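Local coordinates for protein probable hydrolase (Pseudomonas aeruginosa, PDB 7AL6) that is of unknown function but has the alpha/beta hydrolase fold and may act as a lipolytic enzyme, at residues 77-89 and 106-118. Numbering follows the deposited sequence.
Sequences LWDYALDVLMVAE and IVSVLLAGALPER
Glu89 OE2 is gripped by both terminal nitrogens of Arg118, lying 2.9 Å from NH2 and 3.0 Å from NH1. The pairing is an end-on salt bridge with both N-H...O angles near 140°, bent as expected when two N-H groups of one guanidinium converge on a single oxygen. NH1 meets the oxygen nearly along its C-O axis, NH2 from above the carboxylate plane, and the two flat groups stand 74° apart. Bends at chi2 and chi3 turn Arg118 so that its guanidinium lies against helix 77-91; there Leu85 CD1 covers one face, 3.5 Å from NH2. Backbone carbonyls steady the same group, that of Glu94 taking NE and that of Trp93 a further bond from NH1. Beside it, Leu85 crosses Leu115 at about a right angle, Leu85 CD2 lying 3.4 Å from Leu115 CD1, tighter than ordinary van der Waals contact. In alpha/beta hydrolase terms, helix 103-114 follows the probable nucleophile elbow, whose residues Val107 touches, and the axes of 77-89 and 106-114 cross at -69°. They approach to 9.0 Å, Ala81 and Leu111 forming the nearest CA pair; Val107 CG1 and Leu111 CD1 settle against Ala81 N and O, its small CB just beyond. Val84 sets CG1 anti to the backbone N, bringing it 3.7 Å from Leu111 CD2, both side chains also resting on Leu98 of strand 96-101. Val107 inserts its CG2 between Leu77 and Tyr80, 3.9 Å from Tyr80 CB. At the far end Leu77 divides its contacts: CB meets Leu110 CD1 at 3.7 Å, whereas its CD1 reaches Ile106 CG2.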
ATOM      1  N   LEU A  77       2.663  -5.324  20.637  1.00 26.30           N
ATOM      2  CA  LEU A  77       1.755  -6.333  21.220  1.00 23.74           C
ATOM      3  C   LEU A  77       0.296  -5.915  21.035  1.00 23.81           C
ATOM      4  O   LEU A  77      -0.471  -6.763  20.698  1.00 29.67           O
ATOM      5  CB  LEU A  77       2.104  -6.537  22.694  1.00 30.16           C
ATOM      6  CG  LEU A  77       3.433  -7.224  22.973  1.00 34.80           C
ATOM      7  CD1 LEU A  77       3.762  -7.180  24.446  1.00 38.16           C
ATOM      8  CD2 LEU A  77       3.433  -8.650  22.486  1.00 27.40           C
ATOM      9  N   TRP A  78      -0.050  -4.649  21.226  1.00 26.27           N
ATOM     10  CA  TRP A  78      -1.435  -4.141  21.075  1.00 27.45           C
ATOM     11  C   TRP A  78      -1.863  -4.125  19.600  1.00 28.23           C
ATOM     12  O   TRP A  78      -3.035  -4.039  19.370  1.00 26.22           O
ATOM     13  CB  TRP A  78      -1.640  -2.800  21.780  1.00 34.32           C
ATOM     14  CG  TRP A  78      -0.562  -1.810  21.542  1.00 29.10           C
ATOM     15  CD1 TRP A  78      -0.491  -0.913  20.535  1.00 29.73           C
ATOM     16  CD2 TRP A  78       0.620  -1.638  22.323  1.00 31.48           C
ATOM     17  NE1 TRP A  78       0.650  -0.187  20.643  1.00 34.97           N
ATOM     18  CE2 TRP A  78       1.357  -0.617  21.721  1.00 30.41           C
ATOM     19  CE3 TRP A  78       1.135  -2.257  23.453  1.00 30.79           C
ATOM     20  CZ2 TRP A  78       2.569  -0.183  22.230  1.00 40.31           C
ATOM     21  CZ3 TRP A  78       2.345  -1.848  23.943  1.00 35.52           C
ATOM     22  CH2 TRP A  78       3.050  -0.821  23.342  1.00 40.53           C
ATOM     23  N   ASP A  79      -0.928  -4.082  18.661  1.00 27.35           N
ATOM     24  CA  ASP A  79      -1.210  -4.180  17.209  1.00 24.27           C
ATOM     25  C   ASP A  79      -1.782  -5.578  16.944  1.00 24.49           C
ATOM     26  O   ASP A  79      -2.799  -5.665  16.301  1.00 25.35           O
ATOM     27  CB  ASP A  79       0.025  -3.875  16.359  1.00 25.66           C
ATOM     28  CG  ASP A  79       0.592  -2.478  16.513  1.00 29.19           C
ATOM     29  OD1 ASP A  79      -0.178  -1.569  16.615  1.00 27.30           O
ATOM     30  OD2 ASP A  79       1.777  -2.348  16.512  1.00 24.50           O
ATOM     31  N   TYR A  80      -1.177  -6.624  17.503  1.00 26.09           N
ATOM     32  CA  TYR A  80      -1.717  -7.978  17.381  1.00 25.43           C
ATOM     33  C   TYR A  80      -3.082  -8.087  18.049  1.00 25.16           C
ATOM     34  O   TYR A  80      -3.975  -8.784  17.549  1.00 26.84           O
ATOM     35  CB  TYR A  80      -0.775  -9.007  18.003  1.00 23.75           C
ATOM     36  CG  TYR A  80       0.576  -9.221  17.345  1.00 28.39           C
ATOM     37  CD1 TYR A  80       0.690  -9.560  15.986  1.00 26.55           C
ATOM     38  CD2 TYR A  80       1.753  -9.101  18.099  1.00 27.39           C
ATOM     39  CE1 TYR A  80       1.952  -9.754  15.410  1.00 25.93           C
ATOM     40  CE2 TYR A  80       3.001  -9.281  17.527  1.00 26.81           C
ATOM     41  CZ  TYR A  80       3.088  -9.623  16.177  1.00 29.07           C
ATOM     42  OH  TYR A  80       4.331  -9.802  15.629  1.00 24.63           O
ATOM     43  N   ALA A  81      -3.261  -7.409  19.192  1.00 26.78           N
ATOM     44  CA  ALA A  81      -4.538  -7.480  19.903  1.00 25.69           C
ATOM     45  C   ALA A  81      -5.656  -6.912  19.058  1.00 23.81           C
ATOM     46  O   ALA A  81      -6.748  -7.482  18.988  1.00 26.38           O
ATOM     47  CB  ALA A  81      -4.441  -6.707  21.225  1.00 25.74           C
ATOM     48  N   LEU A  82      -5.415  -5.750  18.436  1.00 25.04           N
ATOM     49  CA  LEU A  82      -6.423  -5.188  17.546  1.00 20.95           C
ATOM     50  C   LEU A  82      -6.758  -6.169  16.418  1.00 22.80           C
ATOM     51  O   LEU A  82      -7.939  -6.391  16.111  1.00 22.28           O
ATOM     52  CB  LEU A  82      -5.925  -3.838  17.003  1.00 25.08           C
ATOM     53  CG  LEU A  82      -6.889  -3.148  16.011  1.00 24.71           C
ATOM     54  CD1 LEU A  82      -8.274  -2.884  16.639  1.00 27.55           C
ATOM     55  CD2 LEU A  82      -6.326  -1.882  15.444  1.00 29.74           C
ATOM     56  N   ASP A  83      -5.728  -6.772  15.787  1.00 20.61           N
ATOM     57  CA  ASP A  83      -5.972  -7.748  14.704  1.00 21.75           C
ATOM     58  C   ASP A  83      -6.911  -8.870  15.148  1.00 23.39           C
ATOM     59  O   ASP A  83      -7.841  -9.246  14.430  1.00 24.87           O
ATOM     60  CB  ASP A  83      -4.664  -8.374  14.206  1.00 19.88           C
ATOM     61  CG  ASP A  83      -3.740  -7.363  13.553  1.00 28.65           C
ATOM     62  OD1 ASP A  83      -4.168  -6.236  13.224  1.00 26.61           O
ATOM     63  OD2 ASP A  83      -2.595  -7.732  13.320  1.00 26.39           O
ATOM     64  N   VAL A  84      -6.655  -9.430  16.331  1.00 23.28           N
ATOM     65  CA  VAL A  84      -7.462 -10.545  16.827  1.00 24.33           C
ATOM     66  C   VAL A  84      -8.903 -10.107  17.035  1.00 25.64           C
ATOM     67  O   VAL A  84      -9.846 -10.794  16.637  1.00 22.73           O
ATOM     68  CB  VAL A  84      -6.832 -11.094  18.122  1.00 26.14           C
ATOM     69  CG1 VAL A  84      -7.710 -12.154  18.736  1.00 23.51           C
ATOM     70  CG2 VAL A  84      -5.441 -11.686  17.810  1.00 26.76           C
ATOM     71  N   LEU A  85      -9.106  -8.922  17.594  1.00 25.41           N
ATOM     72  CA  LEU A  85     -10.453  -8.349  17.823  1.00 30.52           C
ATOM     73  C   LEU A  85     -11.177  -8.193  16.478  1.00 24.32           C
ATOM     74  O   LEU A  85     -12.315  -8.541  16.379  1.00 20.97           O
ATOM     75  CB  LEU A  85     -10.290  -7.006  18.534  1.00 32.21           C
ATOM     76  CG  LEU A  85     -11.581  -6.285  18.870  1.00 34.66           C
ATOM     77  CD1 LEU A  85     -12.459  -7.130  19.755  1.00 37.85           C
ATOM     78  CD2 LEU A  85     -11.302  -4.954  19.525  1.00 40.22           C
ATOM     79  N   MET A  86     -10.488  -7.703  15.467  1.00 26.91           N
ATOM     80  CA  MET A  86     -11.056  -7.518  14.116  1.00 26.16           C
ATOM     81  C   MET A  86     -11.336  -8.877  13.472  1.00 29.08           C
ATOM     82  O   MET A  86     -12.251  -8.951  12.702  1.00 26.72           O
ATOM     83  CB  MET A  86     -10.165  -6.615  13.274  1.00 27.78           C
ATOM     84  CG  MET A  86     -10.206  -5.213  13.803  1.00 30.15           C
ATOM     85  SD  MET A  86      -9.364  -4.024  12.835  1.00 37.10           S
ATOM     86  CE  MET A  86     -10.525  -2.673  12.857  1.00 46.76           C
ATOM     87  N   VAL A  87     -10.526  -9.894  13.748  1.00 29.66           N
ATOM     88  CA  VAL A  87     -10.772 -11.256  13.218  1.00 22.72           C
ATOM     89  C   VAL A  87     -12.110 -11.735  13.783  1.00 27.20           C
ATOM     90  O   VAL A  87     -12.927 -12.178  13.023  1.00 27.15           O
ATOM     91  CB  VAL A  87      -9.644 -12.239  13.563  1.00 23.23           C
ATOM     92  CG1 VAL A  87     -10.133 -13.665  13.466  1.00 22.06           C
ATOM     93  CG2 VAL A  87      -8.420 -12.031  12.700  1.00 23.03           C
ATOM     94  N   ALA A  88     -12.332 -11.578  15.079  1.00 26.37           N
ATOM     95  CA  ALA A  88     -13.613 -11.945  15.686  1.00 29.59           C
ATOM     96  C   ALA A  88     -14.778 -11.178  15.057  1.00 29.01           C
ATOM     97  O   ALA A  88     -15.805 -11.773  14.718  1.00 27.20           O
ATOM     98  CB  ALA A  88     -13.584 -11.702  17.206  1.00 26.24           C
ATOM     99  N   GLU A  89     -14.626  -9.859  14.867  1.00 25.42           N
ATOM    100  CA  GLU A  89     -15.663  -9.100  14.164  1.00 30.30           C
ATOM    101  C   GLU A  89     -15.952  -9.696  12.802  1.00 30.35           C
ATOM    102  O   GLU A  89     -17.112  -9.827  12.405  1.00 28.23           O
ATOM    103  CB  GLU A  89     -15.254  -7.641  13.990  1.00 30.49           C
ATOM    104  CG  GLU A  89     -15.051  -6.933  15.303  1.00 38.08           C
ATOM    105  CD  GLU A  89     -16.359  -6.483  15.893  1.00 39.87           C
ATOM    106  OE1 GLU A  89     -17.037  -5.687  15.229  1.00 43.76           O
ATOM    107  OE2 GLU A  89     -16.706  -6.949  16.994  1.00 46.70           O
ATOM    108  N   ILE A 106       0.616 -13.806  25.768  1.00 26.35           N
ATOM    109  CA  ILE A 106       0.761 -12.425  26.207  1.00 23.75           C
ATOM    110  C   ILE A 106      -0.293 -11.546  25.566  1.00 30.67           C
ATOM    111  O   ILE A 106      -0.903 -10.690  26.233  1.00 25.86           O
ATOM    112  CB  ILE A 106       2.178 -11.926  25.899  1.00 25.25           C
ATOM    113  CG1 ILE A 106       3.180 -12.702  26.739  1.00 33.00           C
ATOM    114  CG2 ILE A 106       2.240 -10.439  26.139  1.00 31.72           C
ATOM    115  CD1 ILE A 106       4.586 -12.436  26.358  1.00 37.41           C
ATOM    116  N   VAL A 107      -0.529 -11.743  24.257  1.00 24.30           N
ATOM    117  CA  VAL A 107      -1.494 -10.928  23.530  1.00 25.00           C
ATOM    118  C   VAL A 107      -2.895 -11.199  24.064  1.00 22.36           C
ATOM    119  O   VAL A 107      -3.724 -10.287  24.194  1.00 24.89           O
ATOM    120  CB  VAL A 107      -1.387 -11.219  22.012  1.00 22.05           C
ATOM    121  CG1 VAL A 107      -2.562 -10.612  21.264  1.00 26.66           C
ATOM    122  CG2 VAL A 107      -0.093 -10.656  21.466  1.00 22.13           C
ATOM    123  N   SER A 108      -3.157 -12.453  24.395  1.00 22.13           N
ATOM    124  CA  SER A 108      -4.448 -12.852  24.908  1.00 21.62           C
ATOM    125  C   SER A 108      -4.750 -12.158  26.220  1.00 24.82           C
ATOM    126  O   SER A 108      -5.887 -11.712  26.443  1.00 25.50           O
ATOM    127  CB  SER A 108      -4.488 -14.364  25.119  1.00 25.36           C
ATOM    128  OG  SER A 108      -4.398 -15.091  23.916  1.00 28.85           O
ATOM    129  N   VAL A 109      -3.748 -12.087  27.116  1.00 26.15           N
ATOM    130  CA  VAL A 109      -3.931 -11.432  28.418  1.00 27.95           C
ATOM    131  C   VAL A 109      -4.214  -9.955  28.239  1.00 27.44           C
ATOM    132  O   VAL A 109      -5.058  -9.383  28.936  1.00 24.33           O
ATOM    133  CB  VAL A 109      -2.694 -11.648  29.320  1.00 23.98           C
ATOM    134  CG1 VAL A 109      -2.698 -10.679  30.541  1.00 29.85           C
ATOM    135  CG2 VAL A 109      -2.598 -13.099  29.804  1.00 27.21           C
ATOM    136  N   LEU A 110      -3.509  -9.306  27.320  1.00 25.23           N
ATOM    137  CA  LEU A 110      -3.704  -7.869  27.032  1.00 26.29           C
ATOM    138  C   LEU A 110      -5.142  -7.658  26.560  1.00 25.56           C
ATOM    139  O   LEU A 110      -5.776  -6.796  27.056  1.00 25.38           O
ATOM    140  CB  LEU A 110      -2.728  -7.424  25.941  1.00 31.83           C
ATOM    141  CG  LEU A 110      -1.284  -7.197  26.370  1.00 39.96           C
ATOM    142  CD1 LEU A 110      -0.503  -6.559  25.250  1.00 36.60           C
ATOM    143  CD2 LEU A 110      -1.196  -6.351  27.624  1.00 35.44           C
ATOM    144  N   LEU A 111      -5.620  -8.495  25.662  1.00 23.62           N
ATOM    145  CA  LEU A 111      -6.982  -8.406  25.108  1.00 28.53           C
ATOM    146  C   LEU A 111      -8.019  -8.677  26.204  1.00 29.54           C
ATOM    147  O   LEU A 111      -8.950  -7.924  26.304  1.00 25.43           O
ATOM    148  CB  LEU A 111      -7.079  -9.404  23.964  1.00 27.03           C
ATOM    149  CG  LEU A 111      -8.287  -9.262  23.057  1.00 33.60           C
ATOM    150  CD1 LEU A 111      -8.488  -7.831  22.618  1.00 31.45           C
ATOM    151  CD2 LEU A 111      -8.135 -10.177  21.868  1.00 37.06           C
ATOM    152  N   ALA A 112      -7.806  -9.700  27.017  1.00 26.76           N
ATOM    153  CA  ALA A 112      -8.721 -10.095  28.107  1.00 26.84           C
ATOM    154  C   ALA A 112      -8.779  -8.956  29.122  1.00 25.96           C
ATOM    155  O   ALA A 112      -9.843  -8.640  29.585  1.00 31.84           O
ATOM    156  CB  ALA A 112      -8.288 -11.386  28.723  1.00 28.35           C
ATOM    157  N   GLY A 113      -7.654  -8.333  29.406  1.00 27.90           N
ATOM    158  CA  GLY A 113      -7.620  -7.232  30.350  1.00 27.58           C
ATOM    159  C   GLY A 113      -8.226  -5.956  29.795  1.00 38.02           C
ATOM    160  O   GLY A 113      -8.837  -5.177  30.536  1.00 28.54           O
ATOM    161  N   ALA A 114      -8.076  -5.724  28.489  1.00 29.11           N
ATOM    162  CA  ALA A 114      -8.537  -4.470  27.904  1.00 29.94           C
ATOM    163  C   ALA A 114     -10.012  -4.511  27.558  1.00 28.33           C
ATOM    164  O   ALA A 114     -10.697  -3.493  27.688  1.00 26.99           O
ATOM    165  CB  ALA A 114      -7.723  -4.138  26.638  1.00 31.92           C
ATOM    166  N   LEU A 115     -10.500  -5.646  27.061  1.00 25.65           N
ATOM    167  CA  LEU A 115     -11.888  -5.810  26.638  1.00 28.24           C
ATOM    168  C   LEU A 115     -12.499  -7.030  27.316  1.00 27.44           C
ATOM    169  O   LEU A 115     -12.892  -8.008  26.658  1.00 27.25           O
ATOM    170  CB  LEU A 115     -11.964  -5.936  25.119  1.00 25.67           C
ATOM    171  CG  LEU A 115     -11.780  -4.617  24.364  1.00 30.20           C
ATOM    172  CD1 LEU A 115     -11.887  -4.897  22.849  1.00 39.46           C
ATOM    173  CD2 LEU A 115     -12.839  -3.592  24.821  1.00 33.40           C
ATOM    174  N   PRO A 116     -12.671  -7.024  28.645  1.00 26.12           N
ATOM    175  CA  PRO A 116     -13.189  -8.186  29.348  1.00 29.84           C
ATOM    176  C   PRO A 116     -14.586  -8.607  28.863  1.00 30.78           C
ATOM    177  O   PRO A 116     -14.848  -9.730  28.869  1.00 31.98           O
ATOM    178  CB  PRO A 116     -13.172  -7.806  30.824  1.00 27.46           C
ATOM    179  CG  PRO A 116     -12.924  -6.334  30.851  1.00 35.67           C
ATOM    180  CD  PRO A 116     -12.311  -5.953  29.526  1.00 30.96           C
ATOM    181  N   GLU A 117     -15.381  -7.689  28.331  1.00 30.03           N
ATOM    182  CA  GLU A 117     -16.751  -7.935  27.816  1.00 29.91           C
ATOM    183  C   GLU A 117     -16.726  -8.997  26.691  1.00 30.12           C
ATOM    184  O   GLU A 117     -17.689  -9.698  26.570  1.00 34.30           O
ATOM    185  CB  GLU A 117     -17.376  -6.602  27.376  1.00 39.15           C
ATOM    186  CG  GLU A 117     -16.833  -6.096  26.037  1.00 54.61           C
ATOM    187  CD  GLU A 117     -16.841  -4.648  25.586  1.00 60.96           C
ATOM    188  OE1 GLU A 117     -16.769  -3.760  26.419  1.00 66.63           O
ATOM    189  OE2 GLU A 117     -16.828  -4.440  24.374  1.00 58.00           O
ATOM    190  N   ARG A 118     -15.678  -9.086  25.871  1.00 31.78           N
ATOM    191  CA  ARG A 118     -15.570  -9.988  24.709  1.00 30.23           C
ATOM    192  C   ARG A 118     -14.962 -11.358  25.005  1.00 29.75           C
ATOM    193  O   ARG A 118     -15.218 -12.225  24.247  1.00 30.34           O
ATOM    194  CB  ARG A 118     -14.638  -9.367  23.667  1.00 28.37           C
ATOM    195  CG  ARG A 118     -14.960  -7.943  23.261  1.00 35.78           C
ATOM    196  CD  ARG A 118     -16.273  -7.738  22.542  1.00 41.04           C
ATOM    197  NE  ARG A 118     -16.443  -8.549  21.359  1.00 47.05           N
ATOM    198  CZ  ARG A 118     -16.296  -8.135  20.110  1.00 44.63           C
ATOM    199  NH1 ARG A 118     -16.476  -8.984  19.122  1.00 40.97           N
ATOM    200  NH2 ARG A 118     -15.987  -6.887  19.844  1.00 40.51           N
TER